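Local coordinates for protein hydrazine synthase alpha subunit (Candidatus Kuenenia stuttgartiensis, PDB 5C2V) that catalyses, as part of the hydrazine synthase complex, the condensation of hydroxylamine made in the gamma subunit with ammonia to give hydrazine, using c-type haem, at residues D[582-593]-D[627-636]. Residues are numbered along the deposited sequence; the frame is centred on the assembly and turned at random.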
ATOM      1  N   TYR D 582       7.906  26.219 -37.243  1.00 56.84           N
ATOM      2  CA  TYR D 582       7.284  27.093 -38.240  1.00 70.05           C
ATOM      3  C   TYR D 582       8.161  27.472 -39.444  1.00 69.78           C
ATOM      4  O   TYR D 582       7.713  28.215 -40.318  1.00 80.20           O
ATOM      5  CB  TYR D 582       6.741  28.369 -37.573  1.00 73.42           C
ATOM      6  CG  TYR D 582       7.634  29.036 -36.547  1.00 49.35           C
ATOM      7  CD1 TYR D 582       7.661  28.597 -35.229  1.00 61.35           C
ATOM      8  CD2 TYR D 582       8.411  30.135 -36.886  1.00 47.44           C
ATOM      9  CE1 TYR D 582       8.459  29.214 -34.285  1.00 59.92           C
ATOM     10  CE2 TYR D 582       9.214  30.760 -35.948  1.00 67.87           C
ATOM     11  CZ  TYR D 582       9.235  30.294 -34.650  1.00 64.23           C
ATOM     12  OH  TYR D 582      10.031  30.912 -33.713  1.00 65.15           O
ATOM     13  N   ASP D 583       9.398  26.984 -39.499  1.00 76.18           N
ATOM     14  CA  ASP D 583      10.334  27.430 -40.538  1.00 61.28           C
ATOM     15  C   ASP D 583      10.844  26.282 -41.412  1.00 72.40           C
ATOM     16  O   ASP D 583      11.271  25.249 -40.902  1.00 75.81           O
ATOM     17  CB  ASP D 583      11.519  28.158 -39.898  1.00 50.66           C
ATOM     18  CG  ASP D 583      12.198  29.123 -40.850  1.00 69.47           C
ATOM     19  OD1 ASP D 583      12.007  28.990 -42.077  1.00 73.45           O
ATOM     20  OD2 ASP D 583      12.927  30.017 -40.369  1.00 67.16           O
ATOM     21  N   ASP D 584      10.822  26.475 -42.730  1.00 64.28           N
ATOM     22  CA  ASP D 584      11.192  25.412 -43.665  1.00 67.03           C
ATOM     23  C   ASP D 584      12.698  25.171 -43.734  1.00 61.98           C
ATOM     24  O   ASP D 584      13.141  24.109 -44.173  1.00 48.25           O
ATOM     25  CB  ASP D 584      10.655  25.721 -45.068  1.00 79.42           C
ATOM     26  CG  ASP D 584      11.308  26.937 -45.694  1.00 71.32           C
ATOM     27  OD1 ASP D 584      11.766  27.826 -44.947  1.00 80.16           O
ATOM     28  OD2 ASP D 584      11.358  27.003 -46.940  1.00 78.33           O
ATOM     29  N   ARG D 585      13.481  26.152 -43.302  1.00 57.39           N
ATOM     30  CA  ARG D 585      14.933  26.018 -43.301  1.00 51.60           C
ATOM     31  C   ARG D 585      15.446  25.458 -41.975  1.00 57.27           C
ATOM     32  O   ARG D 585      16.653  25.382 -41.752  1.00 56.74           O
ATOM     33  CB  ARG D 585      15.601  27.363 -43.612  1.00 59.81           C
ATOM     34  CG  ARG D 585      15.060  28.549 -42.829  1.00 69.79           C
ATOM     35  CD  ARG D 585      15.710  29.847 -43.290  1.00 54.85           C
ATOM     36  NE  ARG D 585      15.089  31.025 -42.692  1.00 66.98           N
ATOM     37  CZ  ARG D 585      15.546  32.265 -42.835  1.00 64.05           C
ATOM     38  NH1 ARG D 585      16.634  32.493 -43.558  1.00 86.61           N
ATOM     39  NH2 ARG D 585      14.916  33.278 -42.255  1.00 81.92           N
ATOM     40  N   SER D 586      14.524  25.074 -41.096  1.00 75.38           N
ATOM     41  CA  SER D 586      14.895  24.548 -39.784  1.00 64.74           C
ATOM     42  C   SER D 586      14.378  23.132 -39.525  1.00 53.67           C
ATOM     43  O   SER D 586      13.371  22.713 -40.096  1.00 66.93           O
ATOM     44  CB  SER D 586      14.387  25.479 -38.681  1.00 49.28           C
ATOM     45  OG  SER D 586      14.944  26.775 -38.807  1.00 72.85           O
ATOM     46  N   HIS D 587      15.087  22.399 -38.670  1.00 63.66           N
ATOM     47  CA  HIS D 587      14.602  21.117 -38.165  1.00 66.90           C
ATOM     48  C   HIS D 587      13.513  21.347 -37.123  1.00 56.72           C
ATOM     49  O   HIS D 587      12.434  20.761 -37.192  1.00 58.51           O
ATOM     50  CB  HIS D 587      15.744  20.299 -37.556  1.00 71.10           C
ATOM     51  CG  HIS D 587      16.707  19.749 -38.562  1.00 69.42           C
ATOM     52  ND1 HIS D 587      18.072  19.786 -38.382  1.00 61.04           N
ATOM     53  CD2 HIS D 587      16.501  19.135 -39.751  1.00 70.85           C
ATOM     54  CE1 HIS D 587      18.668  19.226 -39.419  1.00 64.49           C
ATOM     55  NE2 HIS D 587      17.736  18.822 -40.265  1.00 68.66           N
ATOM     56  N   TYR D 588      13.818  22.207 -36.154  1.00 46.15           N
ATOM     57  CA  TYR D 588      12.862  22.603 -35.124  1.00 63.55           C
ATOM     58  C   TYR D 588      13.039  24.068 -34.750  1.00 65.17           C
ATOM     59  O   TYR D 588      14.163  24.542 -34.576  1.00 64.06           O
ATOM     60  CB  TYR D 588      13.009  21.737 -33.872  1.00 43.57           C
ATOM     61  CG  TYR D 588      12.498  20.325 -34.021  1.00 29.29           C
ATOM     62  CD1 TYR D 588      11.142  20.069 -34.187  1.00 28.89           C
ATOM     63  CD2 TYR D 588      13.367  19.246 -33.974  1.00 30.43           C
ATOM     64  CE1 TYR D 588      10.670  18.777 -34.316  1.00 24.46           C
ATOM     65  CE2 TYR D 588      12.906  17.953 -34.100  1.00 26.74           C
ATOM     66  CZ  TYR D 588      11.557  17.723 -34.272  1.00 26.26           C
ATOM     67  OH  TYR D 588      11.096  16.432 -34.398  1.00 35.00           O
ATOM     68  N   ASP D 589      11.927  24.784 -34.638  1.00 65.73           N
ATOM     69  CA  ASP D 589      11.953  26.180 -34.219  1.00 67.59           C
ATOM     70  C   ASP D 589      11.634  26.367 -32.735  1.00 70.85           C
ATOM     71  O   ASP D 589      11.526  27.496 -32.260  1.00 71.07           O
ATOM     72  CB  ASP D 589      10.984  27.001 -35.067  1.00 81.41           C
ATOM     73  CG  ASP D 589      11.357  26.998 -36.533  1.00 64.97           C
ATOM     74  OD1 ASP D 589      12.362  27.647 -36.889  1.00 57.73           O
ATOM     75  OD2 ASP D 589      10.645  26.349 -37.327  1.00 53.00           O
ATOM     76  N   SER D 590      11.456  25.266 -32.010  1.00 69.27           N
ATOM     77  CA  SER D 590      11.156  25.340 -30.581  1.00 54.94           C
ATOM     78  C   SER D 590      12.385  25.757 -29.774  1.00 60.77           C
ATOM     79  O   SER D 590      13.505  25.360 -30.092  1.00 69.32           O
ATOM     80  CB  SER D 590      10.625  23.997 -30.074  1.00 47.96           C
ATOM     81  OG  SER D 590      11.547  22.953 -30.329  1.00 51.00           O
ATOM     82  N   PRO D 591      12.174  26.569 -28.724  1.00 60.11           N
ATOM     83  CA  PRO D 591      13.266  27.061 -27.873  1.00 61.16           C
ATOM     84  C   PRO D 591      13.945  25.955 -27.068  1.00 61.56           C
ATOM     85  O   PRO D 591      13.290  24.998 -26.652  1.00 58.87           O
ATOM     86  CB  PRO D 591      12.565  28.051 -26.933  1.00 48.76           C
ATOM     87  CG  PRO D 591      11.284  28.400 -27.616  1.00 57.48           C
ATOM     88  CD  PRO D 591      10.880  27.162 -28.349  1.00 52.30           C
ATOM     89  N   PHE D 592      15.251  26.092 -26.860  1.00 65.88           N
ATOM     90  CA  PHE D 592      16.002  25.165 -26.021  1.00 61.83           C
ATOM     91  C   PHE D 592      15.803  25.485 -24.544  1.00 66.76           C
ATOM     92  O   PHE D 592      15.469  26.616 -24.189  1.00 65.30           O
ATOM     93  CB  PHE D 592      17.488  25.199 -26.380  1.00 52.64           C
ATOM     94  CG  PHE D 592      17.803  24.568 -27.704  1.00 64.14           C
ATOM     95  CD1 PHE D 592      17.772  25.318 -28.869  1.00 69.14           C
ATOM     96  CD2 PHE D 592      18.123  23.224 -27.788  1.00 63.00           C
ATOM     97  CE1 PHE D 592      18.058  24.741 -30.090  1.00 62.66           C
ATOM     98  CE2 PHE D 592      18.410  22.639 -29.007  1.00 72.42           C
ATOM     99  CZ  PHE D 592      18.377  23.399 -30.160  1.00 68.30           C
ATOM    100  N   ALA D 593      16.000  24.484 -23.691  1.00 62.19           N
ATOM    101  CA  ALA D 593      15.823  24.652 -22.252  1.00 50.28           C
ATOM    102  C   ALA D 593      16.742  25.735 -21.692  1.00 49.15           C
ATOM    103  O   ALA D 593      17.959  25.690 -21.875  1.00 59.85           O
ATOM    104  CB  ALA D 593      16.064  23.333 -21.535  1.00 44.51           C
ATOM    105  N   GLY D 627      22.626  26.920 -39.635  1.00 88.87           N
ATOM    106  CA  GLY D 627      21.399  27.691 -39.553  1.00 70.20           C
ATOM    107  C   GLY D 627      20.140  26.844 -39.487  1.00 73.49           C
ATOM    108  O   GLY D 627      19.061  27.301 -39.864  1.00 74.06           O
ATOM    109  N   THR D 628      20.270  25.612 -39.007  1.00 67.05           N
ATOM    110  CA  THR D 628      19.173  24.648 -39.073  1.00 71.28           C
ATOM    111  C   THR D 628      18.155  24.812 -37.941  1.00 74.49           C
ATOM    112  O   THR D 628      17.237  24.003 -37.809  1.00 58.99           O
ATOM    113  CB  THR D 628      19.697  23.199 -39.061  1.00 75.10           C
ATOM    114  OG1 THR D 628      18.614  22.294 -39.309  1.00 87.18           O
ATOM    115  CG2 THR D 628      20.327  22.871 -37.725  1.00 72.50           C
ATOM    116  N   THR D 629      18.331  25.833 -37.108  1.00 55.56           N
ATOM    117  CA  THR D 629      17.287  26.213 -36.157  1.00 63.13           C
ATOM    118  C   THR D 629      17.265  27.725 -35.939  1.00 61.18           C
ATOM    119  O   THR D 629      18.287  28.400 -36.070  1.00 54.64           O
ATOM    120  CB  THR D 629      17.454  25.499 -34.798  1.00 74.63           C
ATOM    121  OG1 THR D 629      16.281  25.711 -34.000  1.00 54.89           O
ATOM    122  CG2 THR D 629      18.672  26.020 -34.053  1.00 68.46           C
ATOM    123  N   SER D 630      16.087  28.251 -35.621  1.00 56.92           N
ATOM    124  CA  SER D 630      15.907  29.687 -35.434  1.00 46.42           C
ATOM    125  C   SER D 630      16.376  30.156 -34.060  1.00 52.31           C
ATOM    126  O   SER D 630      16.848  31.281 -33.905  1.00 57.46           O
ATOM    127  CB  SER D 630      14.438  30.067 -35.631  1.00 57.87           C
ATOM    128  OG  SER D 630      13.890  29.417 -36.765  1.00 78.15           O
ATOM    129  N   GLN D 631      16.240  29.284 -33.067  1.00 63.61           N
ATOM    130  CA  GLN D 631      16.496  29.652 -31.679  1.00 58.65           C
ATOM    131  C   GLN D 631      17.954  29.454 -31.278  1.00 56.49           C
ATOM    132  O   GLN D 631      18.641  28.595 -31.829  1.00 66.86           O
ATOM    133  CB  GLN D 631      15.590  28.841 -30.749  1.00 65.58           C
ATOM    134  CG  GLN D 631      14.156  28.732 -31.231  1.00 59.57           C
ATOM    135  CD  GLN D 631      13.439  30.069 -31.282  1.00 62.45           C
ATOM    136  OE1 GLN D 631      13.871  31.047 -30.670  1.00 58.46           O
ATOM    137  NE2 GLN D 631      12.335  30.117 -32.018  1.00 70.86           N
ATOM    138  N   PRO D 632      18.429  30.262 -30.314  1.00 43.75           N
ATOM    139  CA  PRO D 632      19.773  30.106 -29.745  1.00 51.75           C
ATOM    140  C   PRO D 632      19.991  28.701 -29.196  1.00 64.31           C
ATOM    141  O   PRO D 632      19.065  28.108 -28.647  1.00 81.55           O
ATOM    142  CB  PRO D 632      19.801  31.145 -28.621  1.00 49.68           C
ATOM    143  CG  PRO D 632      18.812  32.175 -29.039  1.00 53.89           C
ATOM    144  CD  PRO D 632      17.723  31.424 -29.746  1.00 43.39           C
ATOM    145  N   VAL D 633      21.204  28.181 -29.341  1.00 67.13           N
ATOM    146  CA  VAL D 633      21.502  26.818 -28.920  1.00 68.24           C
ATOM    147  C   VAL D 633      22.022  26.799 -27.489  1.00 84.15           C
ATOM    148  O   VAL D 633      23.120  27.277 -27.219  1.00 71.27           O
ATOM    149  CB  VAL D 633      22.543  26.166 -29.844  1.00 58.91           C
ATOM    150  CG1 VAL D 633      22.828  24.743 -29.403  1.00 64.65           C
ATOM    151  CG2 VAL D 633      22.063  26.201 -31.284  1.00 68.73           C
ATOM    152  N   GLU D 634      21.239  26.233 -26.576  1.00 72.10           N
ATOM    153  CA  GLU D 634      21.598  26.258 -25.162  1.00 69.74           C
ATOM    154  C   GLU D 634      21.458  24.896 -24.489  1.00 60.25           C
ATOM    155  O   GLU D 634      20.497  24.166 -24.729  1.00 71.82           O
ATOM    156  CB  GLU D 634      20.743  27.290 -24.420  1.00 70.10           C
ATOM    157  CG  GLU D 634      21.046  27.394 -22.932  1.00 72.46           C
ATOM    158  CD  GLU D 634      20.403  28.603 -22.282  1.00 61.92           C
ATOM    159  OE1 GLU D 634      20.894  29.035 -21.218  1.00 43.76           O
ATOM    160  OE2 GLU D 634      19.409  29.121 -22.834  1.00 67.15           O
ATOM    161  N   GLY D 635      22.433  24.562 -23.648  1.00 61.29           N
ATOM    162  CA  GLY D 635      22.358  23.380 -22.810  1.00 53.52           C
ATOM    163  C   GLY D 635      22.736  22.079 -23.489  1.00 50.79           C
ATOM    164  O   GLY D 635      22.297  21.009 -23.067  1.00 64.93           O
ATOM    165  N   LEU D 636      23.536  22.160 -24.547  1.00 53.40           N
ATOM    166  CA  LEU D 636      23.991  20.954 -25.230  1.00 63.55           C
ATOM    167  C   LEU D 636      25.388  20.507 -24.802  1.00 57.72           C
ATOM    168  O   LEU D 636      25.870  19.466 -25.246  1.00 62.15           O
ATOM    169  CB  LEU D 636      23.955  21.154 -26.746  1.00 62.31           C
ATOM    170  CG  LEU D 636      22.564  21.350 -27.351  1.00 71.87           C
ATOM    171  CD1 LEU D 636      22.603  21.174 -28.863  1.00 59.47           C
ATOM    172  CD2 LEU D 636      21.561  20.395 -26.721  1.00 53.25           C
TER
HETATM  173  O   HOH W   1      13.061  32.097 -38.545  1.00 61.94           O
HETATM  174  O   HOH W   2      17.157  28.353 -24.298  1.00 55.32           O
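Ser630, Thr629, Gln631 and Thr628 O supply the polar half of this contact, and most of what they meet is backbone of residues 587-589. His587 N donates to Thr628 O over 2.8 Å at an N-H...O angle of 157°. The hydroxyl OG1 of Thr629 then donates to Tyr588 O, at a modelled distance (2.5 Å) too short to be trusted, and the amide of Gln631 takes the following carbonyl: NE2 lies 2.8 Å from Asp589 O, tilted out of the carbonyl plane. Gln631 gets there by bending at chi2 (-64°), which turns the amide toward Asp589 O and also sets NE2 3.0 Å from Tyr582 OH, with ring and amide planes 64° apart.

The carboxylate of Asp589 serves both segments. Its OD1 accepts from Ser630 OG, a bond whose modelled length of 2.3 Å is doubtful, and weakly from Ser586 OG, while OD2 receives Asp583 N at 2.6 Å from above the carboxylate plane; CB meanwhile rests over one face of the Tyr582 ring. A water donates to Asp583 OD2 and weakly to Ser630 OG. Asp583 OD2 also makes a weak salt bridge with Arg585 NE, and OD1 a salt bridge with Arg220 of the gamma subunit.

Further along lies Phe592, which has more surface buried across the contact than any other residue. Its CE1 lies 4.4 Å from Val633 CG2 and its CE2 4.4 Å from Leu636 CD1, and Trp428 meets the ring edge-to-face. A second water donates to Glu634 OE2, which also meets His610 ND1, while OE1 accepts from Gly611 N.

Side-chain-to-carbonyl hydrogen bonds and the apolar Phe592 thus join two irregular loops, 627-636 belonging to the cytochrome c family region. They pack on strands 428-433, 503-510 and 517-522, the latter two in the middle-domain family region, and the 582-585 end touches the gamma subunit.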